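Carbohydrate-binding protein (Flavonifractor plautii, PDB 6N1B) removes the acetyl group from N-acetylgalactosamine of the blood group A antigen, probably with the aid of a bound metal ion, in a pathway converting type A to type O. Local coordinates at residues Val275-Val278 / Glu283-Cys286; Val278-Glu283 / Phe339-Gly344; Pro164-Tyr167 / Val173-Lys176. All coordinates share one frame; numbering follows the deposited sequence.

How the contacts relate
From the N terminus, contact 3 comes first: Pro164-Tyr167 and Val173-Lys176 close a short loop beside the sheet that contains strands 131-140 and 148-155, before either other contact opens. About a hundred residues later contact 1 closes the hairpin between strands 269-278 and 283-291. Contact 2 starts from the connection of that hairpin, 278-283, and runs on to the end of strand 333-342 in the next sheet, so its far longer loop overlaps that of contact 1. Val278 and Glu283 belong to both, and Phe339 of contact 2 packs on Gln276 and Val285 of contact 1. Contact 3 lies apart, its centre about 28 Å from that of contact 1.

Contact 1: Val275-Val278 / Glu283-Cys286; sequences VQYV and EFVC
Gln276 and Val285 pair through both backbone groups: Gln276 N donates to Val285 O at 2.9 Å, and Val285 N returns a bond to Gln276 O at 2.8 Å, each nearly straight. The next hydrogen-bonded pair is closed by Val278 N on Glu283 O at 2.9 Å. The two carbonyls of the central pair also receive CA-H contacts, Val285 O from Val275 and Gln276 O from Phe284. On their outward edges, Val275 N finds Thr208 OG1, while Phe284 and Cys286 bond to strand 300-306. The side-chain amide of Gln276 folds back, NE2 reaching Val275 O at 3.3 Å.

Tyr277 and Phe284 share one face of the sheet in a T-shaped stack, centroids 5.0 Å apart and planes at 69°. With Tyr277 CG anti to the backbone N (chi1 -177°), CD1 comes down over the centre of the Phe284 ring. Beside them Val275 CG2 meets the sulfur of Cys286. On the other face Val278 CG2 touches Val285 CG2 at 3.7 Å; beta-branched valines suit such extended, buried positions. This antiparallel hairpin, with the Gln276 side chain about 4 Å from a bound calcium ion, opens a four-stranded antiparallel sheet consistent with a beta-propeller blade.

Contact 2: Val278-Glu283 / Phe339-Gly344; sequences VPDLKE and FYYEPG
Tyr341 reaches from the end of strand 333-342 into the turn at 278-283, where Val278, Asp280 and Leu281 gather round its ring. The tight part wraps the Tyr341 ring and its hydroxyl. Val278 CG1 sits over one face in a CH-pi contact, 3.7 Å from the ring centroid and 25° off the normal, displaced toward the CG-CD1 side of the ring. Its nearest ring atom is Tyr341 CD1, at 3.4 Å. Leu281 comes in obliquely, its CD1 3.8 Å from Tyr341 CE2. A flat ring suits this place, since it can take a methyl on its face and still carry a hydroxyl to the far end. A chi1 of 179° swings the Tyr341 ring opposite its own N, out toward the turn. At the far end Tyr341 OH donates to the anti lone pair of Asp280 OD2, the one away from OD1, at 2.7 Å, with the carboxylate plane turned 46° from the ring.

Beyond this bond the contact loosens. A water donates to Asp280 OD2 and accepts from Gly344 N at 2.8 Å. On this side the chain is more exposed, at Pro343 and Gly344, and water, not direct contact, links the Asp280 carboxylate to Gly344 N. The turn holds its own shape through Leu281 N to Val278 O and Lys282 N to Pro279 O, and Lys282 and Glu283 opposite Val278 form a G1 beta bulge.

Asp280 OD2 also accepts from Gly348 N, so one carboxylate oxygen collects a phenol, a water and a backbone amide. Such a convergence of donors would be expected to stabilise the charged carboxylate and lower its proton affinity, leaving Asp280 as a polar link between the hairpin turn and the neighbouring sheet.

Contact 3: Pro164-Tyr167 / Val173-Lys176; sequences PVTY and VWSK
Thr166 and Ser175 grip each other with two hydrogen bonds, the strongest polar links of this contact. Thr166 OG1 donates to Ser175 O at 2.6 Å, and Ser175 N donates to Thr166 O at 3.0 Å, the latter from above the carbonyl plane. Thr166 thus gives through its side chain and accepts through its backbone. Its chi1 of 62° sets OG1 between the backbone N and the carbonyl carbon, on the side facing Ser175. Behind it, a type I turn from Pro164 to Tyr167 is closed by Tyr167 N on Pro164 O; besides supplying this carbonyl, Pro164 suits its place because its ring can rest on the indole of Trp174.

Next outward, Tyr167 and Trp174 form an antiparallel non-hydrogen-bonded pair, 173-174 being a short, weakly bonded strand, and the CA of Tyr167 makes a CA-H contact with Val173 O at 3.4 Å. The Tyr167 ring runs past the Val173 carbonyl, with CD1 4.2 Å from Trp174 CB.

The packing ends at Pro164, whose CG lies over one face of the Trp174 indole in a CH-pi contact, 3.9 Å from the centroid of the five-membered ring. Trp174 NE1 bonds to Tyr156 OH, and the ring also stacks with Tyr129. The indole therefore serves chemically in two ways: its face takes the CG of Pro164, while its N-H is satisfied by a tyrosine hydroxyl, letting a large polar-edged ring be buried beneath the turn.

Contact 1: Val275-Val278 / Glu283-Cys286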
ATOM      1  N   VAL A 275      -6.377  -4.215   1.083  1.00  7.89           N
ATOM      2  CA  VAL A 275      -7.785  -4.704   1.353  1.00  8.23           C
ATOM      3  C   VAL A 275      -8.677  -3.539   1.748  1.00  9.71           C
ATOM      4  O   VAL A 275      -8.254  -2.631   2.454  1.00  9.57           O
ATOM      5  CB  VAL A 275      -7.802  -5.784   2.442  1.00  9.00           C
ATOM      6  CG1 VAL A 275      -9.222  -6.296   2.727  1.00  9.56           C
ATOM      7  CG2 VAL A 275      -6.886  -6.947   2.060  1.00 10.43           C
ATOM      8  N   GLN A 276      -9.943  -3.591   1.311  1.00  8.70           N
ATOM      9  CA  GLN A 276     -10.987  -2.673   1.771  1.00  8.68           C
ATOM     10  C   GLN A 276     -12.224  -3.481   2.157  1.00  8.08           C
ATOM     11  O   GLN A 276     -12.566  -4.423   1.460  1.00 10.35           O
ATOM     12  CB  GLN A 276     -11.383  -1.694   0.673  1.00  9.86           C
ATOM     13  CG  GLN A 276     -10.331  -0.671   0.300  1.00 12.46           C
ATOM     14  CD  GLN A 276     -10.333   0.467   1.241  1.00 12.60           C
ATOM     15  OE1 GLN A 276     -11.189   1.373   1.165  1.00 14.54           O
ATOM     16  NE2 GLN A 276      -9.419   0.439   2.258  1.00 14.62           N
ATOM     17  N   TYR A 277     -12.906  -3.038   3.229  1.00  8.42           N
ATOM     18  CA  TYR A 277     -14.305  -3.453   3.383  1.00  8.83           C
ATOM     19  C   TYR A 277     -15.157  -2.445   2.511  1.00  8.53           C
ATOM     20  O   TYR A 277     -14.964  -1.220   2.716  1.00 10.64           O
ATOM     21  CB  TYR A 277     -14.793  -3.524   4.824  1.00  9.27           C
ATOM     22  CG  TYR A 277     -16.204  -4.040   4.848  1.00 10.09           C
ATOM     23  CD1 TYR A 277     -16.516  -5.428   4.672  1.00 12.66           C
ATOM     24  CD2 TYR A 277     -17.273  -3.146   4.999  1.00 10.79           C
ATOM     25  CE1 TYR A 277     -17.851  -5.876   4.592  1.00 13.90           C
ATOM     26  CE2 TYR A 277     -18.583  -3.592   4.983  1.00 14.83           C
ATOM     27  CZ  TYR A 277     -18.881  -4.897   4.750  1.00 14.03           C
ATOM     28  OH  TYR A 277     -20.162  -5.360   4.682  1.00 19.10           O
ATOM     29  N   VAL A 278     -16.042  -2.982   1.698  1.00  9.05           N
ATOM     30  CA  VAL A 278     -16.853  -2.157   0.793  1.00  9.77           C
ATOM     31  C   VAL A 278     -18.306  -2.322   1.208  1.00  9.71           C
ATOM     32  O   VAL A 278     -18.975  -3.287   0.840  1.00 10.44           O
ATOM     33  CB  VAL A 278     -16.610  -2.530  -0.653  1.00  9.82           C
ATOM     34  CG1 VAL A 278     -17.459  -1.611  -1.545  1.00 10.75           C
ATOM     35  CG2 VAL A 278     -15.147  -2.434  -1.056  1.00 11.10           C
ATOM     36  N   GLU A 283     -18.945  -6.828   1.358  1.00 10.14           N
ATOM     37  CA  GLU A 283     -17.800  -7.724   1.325  1.00 10.83           C
ATOM     38  C   GLU A 283     -16.507  -7.030   1.416  1.00  9.75           C
ATOM     39  O   GLU A 283     -16.403  -5.798   1.175  1.00 10.50           O
ATOM     40  CB  GLU A 283     -17.797  -8.644   0.111  1.00 15.03           C
ATOM     41  CG  GLU A 283     -17.530  -7.937  -1.149  1.00 16.62           C
ATOM     42  CD  GLU A 283     -17.778  -8.693  -2.461  1.00 20.40           C
ATOM     43  OE1 GLU A 283     -18.043  -9.897  -2.453  1.00 24.18           O
ATOM     44  OE2 GLU A 283     -17.594  -7.956  -3.538  1.00 22.76           O
ATOM     45  N   PHE A 284     -15.478  -7.800   1.789  1.00  8.89           N
ATOM     46  CA  PHE A 284     -14.096  -7.365   1.671  1.00  8.82           C
ATOM     47  C   PHE A 284     -13.636  -7.588   0.220  1.00  8.60           C
ATOM     48  O   PHE A 284     -13.982  -8.588  -0.414  1.00 10.21           O
ATOM     49  CB  PHE A 284     -13.162  -8.105   2.649  1.00  8.58           C
ATOM     50  CG  PHE A 284     -13.513  -7.962   4.078  1.00  9.27           C
ATOM     51  CD1 PHE A 284     -14.465  -8.755   4.697  1.00 10.47           C
ATOM     52  CD2 PHE A 284     -12.856  -7.040   4.863  1.00  9.54           C
ATOM     53  CE1 PHE A 284     -14.803  -8.579   6.063  1.00 11.72           C
ATOM     54  CE2 PHE A 284     -13.137  -6.837   6.197  1.00 11.09           C
ATOM     55  CZ  PHE A 284     -14.122  -7.601   6.796  1.00 12.04           C
ATOM     56  N   VAL A 285     -12.849  -6.601  -0.249  1.00  8.56           N
ATOM     57  CA  VAL A 285     -12.273  -6.611  -1.582  1.00  8.44           C
ATOM     58  C   VAL A 285     -10.810  -6.377  -1.464  1.00  9.04           C
ATOM     59  O   VAL A 285     -10.364  -5.541  -0.726  1.00  9.20           O
ATOM     60  CB  VAL A 285     -12.987  -5.574  -2.487  1.00  9.11           C
ATOM     61  CG1 VAL A 285     -12.381  -5.611  -3.890  1.00 10.42           C
ATOM     62  CG2 VAL A 285     -14.498  -5.808  -2.534  1.00 10.53           C
ATOM     63  N   CYS A 286     -10.021  -7.171  -2.245  1.00  8.59           N
ATOM     64  CA  CYS A 286      -8.553  -7.040  -2.194  1.00  8.60           C
ATOM     65  C   CYS A 286      -7.992  -6.991  -3.631  1.00  8.19           C
ATOM     66  O   CYS A 286      -8.390  -7.736  -4.507  1.00  8.59           O
ATOM     67  CB  CYS A 286      -7.994  -8.279  -1.445  1.00  8.20           C
ATOM     68  SG  CYS A 286      -6.164  -8.353  -1.492  1.00  9.06           S
TER

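Contact 2: Val278-Glu283 / Phe339-Gly344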
ATOM      1  N   VAL A 278     -16.042  -2.982   1.698  1.00  9.05           N
ATOM      2  CA  VAL A 278     -16.853  -2.157   0.793  1.00  9.77           C
ATOM      3  C   VAL A 278     -18.306  -2.322   1.208  1.00  9.71           C
ATOM      4  O   VAL A 278     -18.975  -3.287   0.840  1.00 10.44           O
ATOM      5  CB  VAL A 278     -16.610  -2.530  -0.653  1.00  9.82           C
ATOM      6  CG1 VAL A 278     -17.459  -1.611  -1.545  1.00 10.75           C
ATOM      7  CG2 VAL A 278     -15.147  -2.434  -1.056  1.00 11.10           C
ATOM      8  N   PRO A 279     -18.857  -1.366   1.972  1.00 10.34           N
ATOM      9  CA  PRO A 279     -20.227  -1.478   2.439  1.00 11.95           C
ATOM     10  C   PRO A 279     -21.274  -1.747   1.316  1.00 12.29           C
ATOM     11  O   PRO A 279     -22.186  -2.549   1.462  1.00 13.89           O
ATOM     12  CB  PRO A 279     -20.502  -0.147   3.123  1.00 13.45           C
ATOM     13  CG  PRO A 279     -19.150   0.204   3.711  1.00 12.29           C
ATOM     14  CD  PRO A 279     -18.215  -0.210   2.566  1.00 12.08           C
ATOM     15  N   ASP A 280     -21.093  -1.057   0.184  1.00 12.04           N
ATOM     16  CA  ASP A 280     -22.073  -1.211  -0.930  1.00 12.05           C
ATOM     17  C   ASP A 280     -22.145  -2.596  -1.485  1.00 12.45           C
ATOM     18  O   ASP A 280     -23.180  -2.993  -2.020  1.00 15.98           O
ATOM     19  CB  ASP A 280     -21.735  -0.186  -2.033  1.00 12.47           C
ATOM     20  CG  ASP A 280     -22.770  -0.038  -3.106  1.00 14.79           C
ATOM     21  OD1 ASP A 280     -23.946   0.067  -2.784  1.00 18.64           O
ATOM     22  OD2 ASP A 280     -22.394   0.044  -4.235  1.00 14.69           O
ATOM     23  N   LEU A 281     -21.041  -3.386  -1.348  1.00 11.24           N
ATOM     24  CA  LEU A 281     -20.943  -4.754  -1.795  1.00 11.49           C
ATOM     25  C   LEU A 281     -21.088  -5.760  -0.722  1.00 12.11           C
ATOM     26  O   LEU A 281     -21.151  -6.964  -1.028  1.00 14.07           O
ATOM     27  CB  LEU A 281     -19.601  -5.005  -2.528  1.00 11.77           C
ATOM     28  CG  LEU A 281     -19.376  -4.019  -3.763  1.00 13.01           C
ATOM     29  CD1 LEU A 281     -17.959  -4.318  -4.266  1.00 12.76           C
ATOM     30  CD2 LEU A 281     -20.378  -4.251  -4.834  1.00 14.56           C
ATOM     31  N   LYS A 282     -21.170  -5.359   0.511  1.00 11.45           N
ATOM     32  CA  LYS A 282     -21.306  -6.252   1.671  1.00 12.59           C
ATOM     33  C   LYS A 282     -20.170  -7.241   1.683  1.00 11.04           C
ATOM     34  O   LYS A 282     -20.364  -8.436   2.030  1.00 14.20           O
ATOM     35  CB  LYS A 282     -22.647  -6.855   1.747  1.00 15.45           C
ATOM     36  CG  LYS A 282     -23.798  -5.818   1.880  1.00 20.24           C
ATOM     37  CD  LYS A 282     -25.197  -6.553   1.854  1.00 31.03           C
ATOM     38  CE  LYS A 282     -26.258  -5.873   2.683  1.00 45.40           C
ATOM     39  NZ  LYS A 282     -27.171  -5.219   1.750  1.00 63.83           N
ATOM     40  N   GLU A 283     -18.945  -6.828   1.358  1.00 10.14           N
ATOM     41  CA  GLU A 283     -17.800  -7.724   1.325  1.00 10.83           C
ATOM     42  C   GLU A 283     -16.507  -7.030   1.416  1.00  9.75           C
ATOM     43  O   GLU A 283     -16.403  -5.798   1.175  1.00 10.50           O
ATOM     44  CB  GLU A 283     -17.797  -8.644   0.111  1.00 15.03           C
ATOM     45  CG  GLU A 283     -17.530  -7.937  -1.149  1.00 16.62           C
ATOM     46  CD  GLU A 283     -17.778  -8.693  -2.461  1.00 20.40           C
ATOM     47  OE1 GLU A 283     -18.043  -9.897  -2.453  1.00 24.18           O
ATOM     48  OE2 GLU A 283     -17.594  -7.956  -3.538  1.00 22.76           O
ATOM     49  N   PHE A 339      -6.695   1.124  -3.370  1.00  8.82           N
ATOM     50  CA  PHE A 339      -7.934   1.468  -4.064  1.00  8.11           C
ATOM     51  C   PHE A 339      -8.977   1.997  -3.125  1.00  8.15           C
ATOM     52  O   PHE A 339      -8.946   1.766  -1.884  1.00  9.71           O
ATOM     53  CB  PHE A 339      -8.484   0.284  -4.844  1.00  8.69           C
ATOM     54  CG  PHE A 339      -9.097  -0.786  -4.023  1.00  9.28           C
ATOM     55  CD1 PHE A 339      -8.292  -1.695  -3.281  1.00  9.61           C
ATOM     56  CD2 PHE A 339     -10.398  -0.933  -3.967  1.00  9.96           C
ATOM     57  CE1 PHE A 339      -8.910  -2.688  -2.547  1.00 10.72           C
ATOM     58  CE2 PHE A 339     -11.064  -1.918  -3.197  1.00 10.72           C
ATOM     59  CZ  PHE A 339     -10.279  -2.799  -2.528  1.00 11.83           C
ATOM     60  N   TYR A 340      -9.949   2.645  -3.759  1.00  8.72           N
ATOM     61  CA  TYR A 340     -11.203   3.049  -3.050  1.00  9.01           C
ATOM     62  C   TYR A 340     -12.338   2.723  -3.988  1.00  9.47           C
ATOM     63  O   TYR A 340     -12.311   3.069  -5.196  1.00 10.05           O
ATOM     64  CB  TYR A 340     -11.195   4.542  -2.762  1.00 10.12           C
ATOM     65  CG  TYR A 340     -12.412   5.126  -2.158  1.00 10.62           C
ATOM     66  CD1 TYR A 340     -12.856   4.650  -0.906  1.00 13.71           C
ATOM     67  CD2 TYR A 340     -13.184   6.031  -2.823  1.00 12.22           C
ATOM     68  CE1 TYR A 340     -14.018   5.185  -0.314  1.00 17.00           C
ATOM     69  CE2 TYR A 340     -14.334   6.595  -2.173  1.00 13.36           C
ATOM     70  CZ  TYR A 340     -14.746   6.098  -0.983  1.00 13.96           C
ATOM     71  OH  TYR A 340     -15.892   6.588  -0.377  1.00 20.96           O
ATOM     72  N   TYR A 341     -13.381   2.041  -3.451  1.00  9.42           N
ATOM     73  CA  TYR A 341     -14.653   1.865  -4.143  1.00  9.38           C
ATOM     74  C   TYR A 341     -15.517   3.096  -3.842  1.00  9.30           C
ATOM     75  O   TYR A 341     -15.902   3.288  -2.688  1.00 10.44           O
ATOM     76  CB  TYR A 341     -15.310   0.579  -3.727  1.00  8.96           C
ATOM     77  CG  TYR A 341     -16.635   0.331  -4.362  1.00  9.49           C
ATOM     78  CD1 TYR A 341     -17.776   0.962  -3.820  1.00  9.97           C
ATOM     79  CD2 TYR A 341     -16.839  -0.555  -5.394  1.00 10.73           C
ATOM     80  CE1 TYR A 341     -19.039   0.704  -4.341  1.00 10.37           C
ATOM     81  CE2 TYR A 341     -18.075  -0.885  -5.896  1.00 11.29           C
ATOM     82  CZ  TYR A 341     -19.174  -0.225  -5.359  1.00 10.66           C
ATOM     83  OH  TYR A 341     -20.390  -0.567  -5.903  1.00 12.07           O
ATOM     84  N   GLU A 342     -15.771   3.877  -4.870  1.00  9.62           N
ATOM     85  CA  GLU A 342     -16.562   5.104  -4.732  1.00 11.21           C
ATOM     86  C   GLU A 342     -18.004   4.727  -5.053  1.00 10.40           C
ATOM     87  O   GLU A 342     -18.326   4.447  -6.190  1.00 10.57           O
ATOM     88  CB  GLU A 342     -16.023   6.156  -5.627  1.00 13.64           C
ATOM     89  CG  GLU A 342     -16.763   7.458  -5.507  1.00 19.58           C
ATOM     90  CD  GLU A 342     -15.934   8.631  -5.119  1.00 14.43           C
ATOM     91  OE1 GLU A 342     -16.526   9.617  -4.800  1.00 22.89           O
ATOM     92  OE2 GLU A 342     -14.644   8.538  -5.051  1.00 17.61           O
ATOM     93  N   PRO A 343     -18.903   4.799  -4.048  1.00 11.09           N
ATOM     94  CA  PRO A 343     -20.304   4.405  -4.380  1.00 11.37           C
ATOM     95  C   PRO A 343     -20.914   5.311  -5.426  1.00 12.05           C
ATOM     96  O   PRO A 343     -20.565   6.488  -5.490  1.00 13.58           O
ATOM     97  CB  PRO A 343     -21.069   4.470  -3.058  1.00 14.95           C
ATOM     98  CG  PRO A 343     -20.029   4.460  -2.089  1.00 17.14           C
ATOM     99  CD  PRO A 343     -18.725   5.014  -2.594  1.00 12.18           C
ATOM    100  N   GLY A 344     -21.810   4.722  -6.199  1.00 12.55           N
ATOM    101  CA  GLY A 344     -22.590   5.451  -7.165  1.00 15.90           C
ATOM    102  C   GLY A 344     -23.884   5.928  -6.614  1.00 14.92           C
ATOM    103  O   GLY A 344     -24.204   5.714  -5.406  1.00 20.03           O
TER
HETATM  104  O   HOH W   1     -22.955   2.181  -5.852  1.00 14.10           O

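Contact 3: Pro164-Tyr167 / Val173-Lys176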
ATOM      1  N   PRO A 164       0.759   9.183  20.346  1.00  9.48           N
ATOM      2  CA  PRO A 164      -0.186  10.105  21.073  1.00 10.19           C
ATOM      3  C   PRO A 164       0.283  10.368  22.496  1.00 10.15           C
ATOM      4  O   PRO A 164       0.731   9.466  23.223  1.00 10.85           O
ATOM      5  CB  PRO A 164      -1.513   9.347  21.038  1.00  9.89           C
ATOM      6  CG  PRO A 164      -1.428   8.520  19.742  1.00 11.22           C
ATOM      7  CD  PRO A 164       0.038   8.029  19.757  1.00 10.02           C
ATOM      8  N   VAL A 165       0.037  11.580  22.952  1.00 10.14           N
ATOM      9  CA  VAL A 165       0.411  11.893  24.316  1.00 10.96           C
ATOM     10  C   VAL A 165      -0.488  11.240  25.356  1.00 10.98           C
ATOM     11  O   VAL A 165      -0.053  11.170  26.526  1.00 14.21           O
ATOM     12  CB  VAL A 165       0.464  13.431  24.531  1.00 11.88           C
ATOM     13  CG1 VAL A 165       1.505  14.109  23.622  1.00 11.91           C
ATOM     14  CG2 VAL A 165      -0.881  14.090  24.393  1.00 13.37           C
ATOM     15  N   THR A 166      -1.659  10.705  24.933  1.00 10.47           N
ATOM     16  CA  THR A 166      -2.509   9.933  25.826  1.00 10.49           C
ATOM     17  C   THR A 166      -2.415   8.426  25.586  1.00 11.18           C
ATOM     18  O   THR A 166      -3.252   7.641  26.005  1.00 13.58           O
ATOM     19  CB  THR A 166      -3.984  10.369  25.758  1.00 13.42           C
ATOM     20  OG1 THR A 166      -4.493  10.155  24.427  1.00 14.64           O
ATOM     21  CG2 THR A 166      -4.147  11.822  26.121  1.00 14.36           C
ATOM     22  N   TYR A 167      -1.341   8.003  24.849  1.00 10.49           N
ATOM     23  CA  TYR A 167      -0.976   6.610  24.764  1.00 10.35           C
ATOM     24  C   TYR A 167       0.002   6.289  25.886  1.00 11.46           C
ATOM     25  O   TYR A 167       0.963   7.021  26.110  1.00 13.70           O
ATOM     26  CB  TYR A 167      -0.310   6.325  23.434  1.00 11.98           C
ATOM     27  CG  TYR A 167       0.309   4.925  23.294  1.00 11.36           C
ATOM     28  CD1 TYR A 167      -0.471   3.830  23.033  1.00 12.70           C
ATOM     29  CD2 TYR A 167       1.682   4.768  23.443  1.00 12.23           C
ATOM     30  CE1 TYR A 167       0.085   2.567  22.914  1.00 11.08           C
ATOM     31  CE2 TYR A 167       2.302   3.530  23.275  1.00 12.24           C
ATOM     32  CZ  TYR A 167       1.440   2.446  23.043  1.00 10.96           C
ATOM     33  OH  TYR A 167       1.999   1.156  22.885  1.00 13.20           O
ATOM     34  N   VAL A 173      -2.259   1.151  26.014  1.00 11.54           N
ATOM     35  CA  VAL A 173      -3.585   1.727  25.789  1.00 11.50           C
ATOM     36  C   VAL A 173      -3.530   3.147  25.291  1.00 10.11           C
ATOM     37  O   VAL A 173      -2.857   4.029  25.887  1.00 11.53           O
ATOM     38  CB  VAL A 173      -4.406   1.634  27.100  1.00 13.26           C
ATOM     39  CG1 VAL A 173      -5.781   2.423  27.050  1.00 15.87           C
ATOM     40  CG2 VAL A 173      -4.616   0.157  27.497  1.00 15.30           C
ATOM     41  N   TRP A 174      -4.224   3.360  24.170  1.00 10.36           N
ATOM     42  CA  TRP A 174      -4.432   4.690  23.616  1.00 10.77           C
ATOM     43  C   TRP A 174      -5.714   5.262  24.171  1.00 11.98           C
ATOM     44  O   TRP A 174      -6.806   4.808  23.796  1.00 12.53           O
ATOM     45  CB  TRP A 174      -4.462   4.555  22.109  1.00 10.71           C
ATOM     46  CG  TRP A 174      -4.634   5.826  21.309  1.00  9.64           C
ATOM     47  CD1 TRP A 174      -4.566   7.120  21.736  1.00 10.31           C
ATOM     48  CD2 TRP A 174      -4.963   5.873  19.894  1.00  9.95           C
ATOM     49  NE1 TRP A 174      -4.735   7.958  20.646  1.00 10.74           N
ATOM     50  CE2 TRP A 174      -5.002   7.221  19.524  1.00 10.14           C
ATOM     51  CE3 TRP A 174      -5.231   4.906  18.945  1.00 10.12           C
ATOM     52  CZ2 TRP A 174      -5.289   7.644  18.249  1.00 10.79           C
ATOM     53  CZ3 TRP A 174      -5.481   5.335  17.653  1.00 10.28           C
ATOM     54  CH2 TRP A 174      -5.524   6.684  17.301  1.00 11.36           C
ATOM     55  N   SER A 175      -5.638   6.134  25.145  1.00 12.25           N
ATOM     56  CA  SER A 175      -6.830   6.721  25.710  1.00 13.42           C
ATOM     57  C   SER A 175      -7.364   7.850  24.836  1.00 12.90           C
ATOM     58  O   SER A 175      -6.550   8.598  24.247  1.00 12.88           O
ATOM     59  CB  SER A 175      -6.531   7.266  27.111  1.00 14.51           C
ATOM     60  OG  SER A 175      -6.274   6.215  28.058  1.00 16.99           O
ATOM     61  N   LYS A 176      -8.666   7.911  24.705  1.00 13.42           N
ATOM     62  CA  LYS A 176      -9.233   8.944  23.876  1.00 14.14           C
ATOM     63  C   LYS A 176      -8.893  10.318  24.506  1.00 14.50           C
ATOM     64  O   LYS A 176      -9.093  10.538  25.710  1.00 15.65           O
ATOM     65  CB  LYS A 176     -10.762   8.754  23.824  1.00 20.10           C
ATOM     66  CG  LYS A 176     -11.300   7.585  23.047  1.00 26.25           C
ATOM     67  CD  LYS A 176     -12.824   7.809  22.838  1.00 34.66           C
ATOM     68  CE  LYS A 176     -13.436   6.528  22.387  1.00 48.68           C
ATOM     69  NZ  LYS A 176     -13.519   5.491  23.445  1.00 66.42           N
TER